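Aminoglycoside-O-phosphotransferase VIII (Streptomyces rimosus, PDB 4H05) probably phosphorylates aminoglycoside antibiotics at the 3'-hydroxyl using ATP, an inactivation that gives antibiotic resistance. Local coordinates at residues P74-V79 with E93-R98. Numbering follows the deposited sequence.
Sequences PVPRVV and EAVPGR
The carboxylate of E93 presents one face to the aliphatic part of R77, whose CB and CD both pass over it; R77 CB stands 4.0 Å from E93 CD, the carboxylate carbon. The two side chains run side by side in the same direction. R77 starts with CG anti to its own N (chi1 172°) and bends only at chi3. The guanidinium is thereby turned 57° from the carboxylate plane. With R77 NE 4.9 Å from E93 OE2, the opposite charges may attract each other, but they form no close ion pair.

The ring of P76 is also met from two directions. V95 CG2 packs over one face, displaced toward the CG end and almost equally far from CB, CG and CD, with 3.5 Å to P76 CB. The carbonyl O of E93 approaches the ring edge, 3.1 Å from P76 CB. In V95 it is CG2, placed beside the backbone N, that makes this contact.

Strand 78-83 forms an edge of the five-stranded antiparallel sheet of the kinase-like N-terminal lobe, and 93-98 leads out of neighbouring strand 86-93 in the manner of a kinase hinge. The strand pairing seen between V79 and V91 reaches its last rung here: E93 N donates to R77 O at 3.0 Å. R77 N makes no return bond to E93 O; it donates to a water that in turn donates to E93 OE1 at 2.7 Å, entering somewhat out of the carboxylate plane and tying down one of its oxygens.

V79 adds CG2, 3.9 Å from E93 N, beside the rung. On the buried side V95 also rests on F46 and I209, and the P76 side chain lies about 9 Å from that of D210, a predicted magnesium ligand.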
ATOM      1  N   PRO A  74      -6.341 -11.758   3.650  1.00 27.29           N
ATOM      2  CA  PRO A  74      -7.619 -11.075   3.775  1.00 25.98           C
ATOM      3  C   PRO A  74      -7.663  -9.773   3.006  1.00 25.83           C
ATOM      4  O   PRO A  74      -6.906  -8.905   3.280  1.00 24.90           O
ATOM      5  CB  PRO A  74      -7.730 -10.810   5.243  1.00 29.63           C
ATOM      6  CG  PRO A  74      -6.326 -10.732   5.736  1.00 30.90           C
ATOM      7  CD  PRO A  74      -5.511 -11.645   4.859  1.00 29.88           C
ATOM      8  N   VAL A  75      -8.543  -9.658   2.034  1.00 24.12           N
ATOM      9  CA  VAL A  75      -8.544  -8.578   1.064  1.00 24.23           C
ATOM     10  C   VAL A  75     -10.029  -8.454   0.721  1.00 27.35           C
ATOM     11  O   VAL A  75     -10.734  -9.424   0.694  1.00 24.04           O
ATOM     12  CB  VAL A  75      -7.612  -9.084  -0.059  1.00 27.27           C
ATOM     13  CG1 VAL A  75      -8.321  -9.804  -1.176  1.00 23.96           C
ATOM     14  CG2 VAL A  75      -6.607  -8.069  -0.490  1.00 24.71           C
ATOM     15  N   PRO A  76     -10.554  -7.248   0.471  1.00 29.03           N
ATOM     16  CA  PRO A  76     -11.990  -7.364   0.184  1.00 29.09           C
ATOM     17  C   PRO A  76     -12.278  -7.884  -1.244  1.00 30.14           C
ATOM     18  O   PRO A  76     -11.486  -7.716  -2.125  1.00 24.65           O
ATOM     19  CB  PRO A  76     -12.441  -5.923   0.228  1.00 29.27           C
ATOM     20  CG  PRO A  76     -11.241  -5.191  -0.356  1.00 30.87           C
ATOM     21  CD  PRO A  76     -10.029  -5.899   0.193  1.00 25.99           C
ATOM     22  N   ARG A  77     -13.446  -8.449  -1.449  1.00 29.89           N
ATOM     23  CA  ARG A  77     -13.867  -8.900  -2.760  1.00 28.82           C
ATOM     24  C   ARG A  77     -14.077  -7.800  -3.807  1.00 27.42           C
ATOM     25  O   ARG A  77     -14.555  -6.684  -3.546  1.00 29.25           O
ATOM     26  CB  ARG A  77     -15.146  -9.709  -2.536  1.00 33.63           C
ATOM     27  CG  ARG A  77     -15.927 -10.161  -3.757  1.00 41.24           C
ATOM     28  CD  ARG A  77     -17.086 -11.108  -3.357  1.00 41.85           C
ATOM     29  NE  ARG A  77     -16.516 -12.370  -2.863  1.00 51.13           N
ATOM     30  CZ  ARG A  77     -16.176 -13.428  -3.624  1.00 45.70           C
ATOM     31  NH1 ARG A  77     -16.364 -13.432  -4.911  1.00 41.99           N
ATOM     32  NH2 ARG A  77     -15.634 -14.505  -3.079  1.00 50.32           N
ATOM     33  N   VAL A  78     -13.703  -8.086  -5.029  1.00 23.42           N
ATOM     34  CA  VAL A  78     -13.804  -7.111  -6.091  1.00 25.28           C
ATOM     35  C   VAL A  78     -15.194  -7.140  -6.704  1.00 26.35           C
ATOM     36  O   VAL A  78     -15.706  -8.227  -6.891  1.00 23.73           O
ATOM     37  CB  VAL A  78     -12.832  -7.430  -7.188  1.00 24.10           C
ATOM     38  CG1 VAL A  78     -13.093  -6.484  -8.433  1.00 22.68           C
ATOM     39  CG2 VAL A  78     -11.456  -7.344  -6.574  1.00 21.77           C
ATOM     40  N   VAL A  79     -15.773  -5.968  -7.000  1.00 27.25           N
ATOM     41  CA  VAL A  79     -17.071  -5.844  -7.705  1.00 26.43           C
ATOM     42  C   VAL A  79     -16.758  -5.542  -9.170  1.00 24.96           C
ATOM     43  O   VAL A  79     -17.187  -6.236 -10.096  1.00 27.03           O
ATOM     44  CB  VAL A  79     -18.049  -4.796  -7.007  1.00 30.99           C
ATOM     45  CG1 VAL A  79     -19.467  -4.914  -7.512  1.00 28.43           C
ATOM     46  CG2 VAL A  79     -18.154  -4.987  -5.491  1.00 23.32           C
ATOM     47  N   GLU A  93     -16.081  -4.504  -2.220  1.00 23.58           N
ATOM     48  CA  GLU A  93     -16.784  -4.500  -0.950  1.00 26.77           C
ATOM     49  C   GLU A  93     -15.930  -3.772   0.034  1.00 27.21           C
ATOM     50  O   GLU A  93     -14.735  -3.881  -0.049  1.00 28.50           O
ATOM     51  CB  GLU A  93     -17.027  -5.941  -0.492  1.00 28.75           C
ATOM     52  CG  GLU A  93     -17.981  -6.607  -1.475  1.00 30.42           C
ATOM     53  CD  GLU A  93     -18.432  -7.997  -1.062  1.00 33.45           C
ATOM     54  OE1 GLU A  93     -17.857  -8.538  -0.104  1.00 33.20           O
ATOM     55  OE2 GLU A  93     -19.346  -8.532  -1.726  1.00 34.27           O
ATOM     56  N   ALA A  94     -16.530  -2.977   0.919  1.00 25.84           N
ATOM     57  CA  ALA A  94     -15.779  -2.219   1.878  1.00 28.93           C
ATOM     58  C   ALA A  94     -15.185  -3.245   2.834  1.00 28.66           C
ATOM     59  O   ALA A  94     -15.748  -4.333   2.933  1.00 27.67           O
ATOM     60  CB  ALA A  94     -16.703  -1.256   2.622  1.00 38.90           C
ATOM     61  N   VAL A  95     -14.035  -2.932   3.451  1.00 30.24           N
ATOM     62  CA  VAL A  95     -13.406  -3.809   4.496  1.00 34.51           C
ATOM     63  C   VAL A  95     -13.845  -3.293   5.867  1.00 33.09           C
ATOM     64  O   VAL A  95     -13.668  -2.129   6.133  1.00 31.66           O
ATOM     65  CB  VAL A  95     -11.831  -3.761   4.427  1.00 34.77           C
ATOM     66  CG1 VAL A  95     -11.196  -4.676   5.477  1.00 31.36           C
ATOM     67  CG2 VAL A  95     -11.347  -4.158   3.050  1.00 28.78           C
ATOM     68  N   PRO A  96     -14.418  -4.144   6.741  1.00 32.55           N
ATOM     69  CA  PRO A  96     -14.878  -3.541   7.973  1.00 31.62           C
ATOM     70  C   PRO A  96     -13.701  -3.186   8.851  1.00 29.96           C
ATOM     71  O   PRO A  96     -12.594  -3.474   8.500  1.00 38.55           O
ATOM     72  CB  PRO A  96     -15.732  -4.640   8.634  1.00 33.39           C
ATOM     73  CG  PRO A  96     -15.233  -5.913   7.997  1.00 38.12           C
ATOM     74  CD  PRO A  96     -14.843  -5.535   6.596  1.00 32.01           C
ATOM     75  N   GLY A  97     -13.956  -2.471   9.938  1.00 29.11           N
ATOM     76  CA  GLY A  97     -13.018  -2.265  10.973  1.00 29.19           C
ATOM     77  C   GLY A  97     -12.329  -0.926  10.884  1.00 33.73           C
ATOM     78  O   GLY A  97     -12.809  -0.019  10.219  1.00 36.25           O
ATOM     79  N   ARG A  98     -11.214  -0.803  11.616  1.00 31.41           N
ATOM     80  CA  ARG A  98     -10.536   0.460  11.765  1.00 32.58           C
ATOM     81  C   ARG A  98      -9.097   0.321  11.215  1.00 31.20           C
ATOM     82  O   ARG A  98      -8.434  -0.693  11.440  1.00 26.29           O
ATOM     83  CB  ARG A  98     -10.503   0.837  13.235  1.00 37.15           C
ATOM     84  CG  ARG A  98      -9.664   2.078  13.538  1.00 37.76           C
ATOM     85  CD  ARG A  98      -9.549   2.243  15.050  1.00 42.62           C
ATOM     86  NE  ARG A  98     -10.834   2.197  15.734  1.00 40.35           N
ATOM     87  CZ  ARG A  98     -11.035   1.652  16.940  1.00 46.46           C
ATOM     88  NH1 ARG A  98     -10.051   1.066  17.604  1.00 42.79           N
ATOM     89  NH2 ARG A  98     -12.249   1.694  17.501  1.00 46.58           N
TER
HETATM   90  O   HOH W   1     -15.345  -8.589   0.791  1.00 28.63           O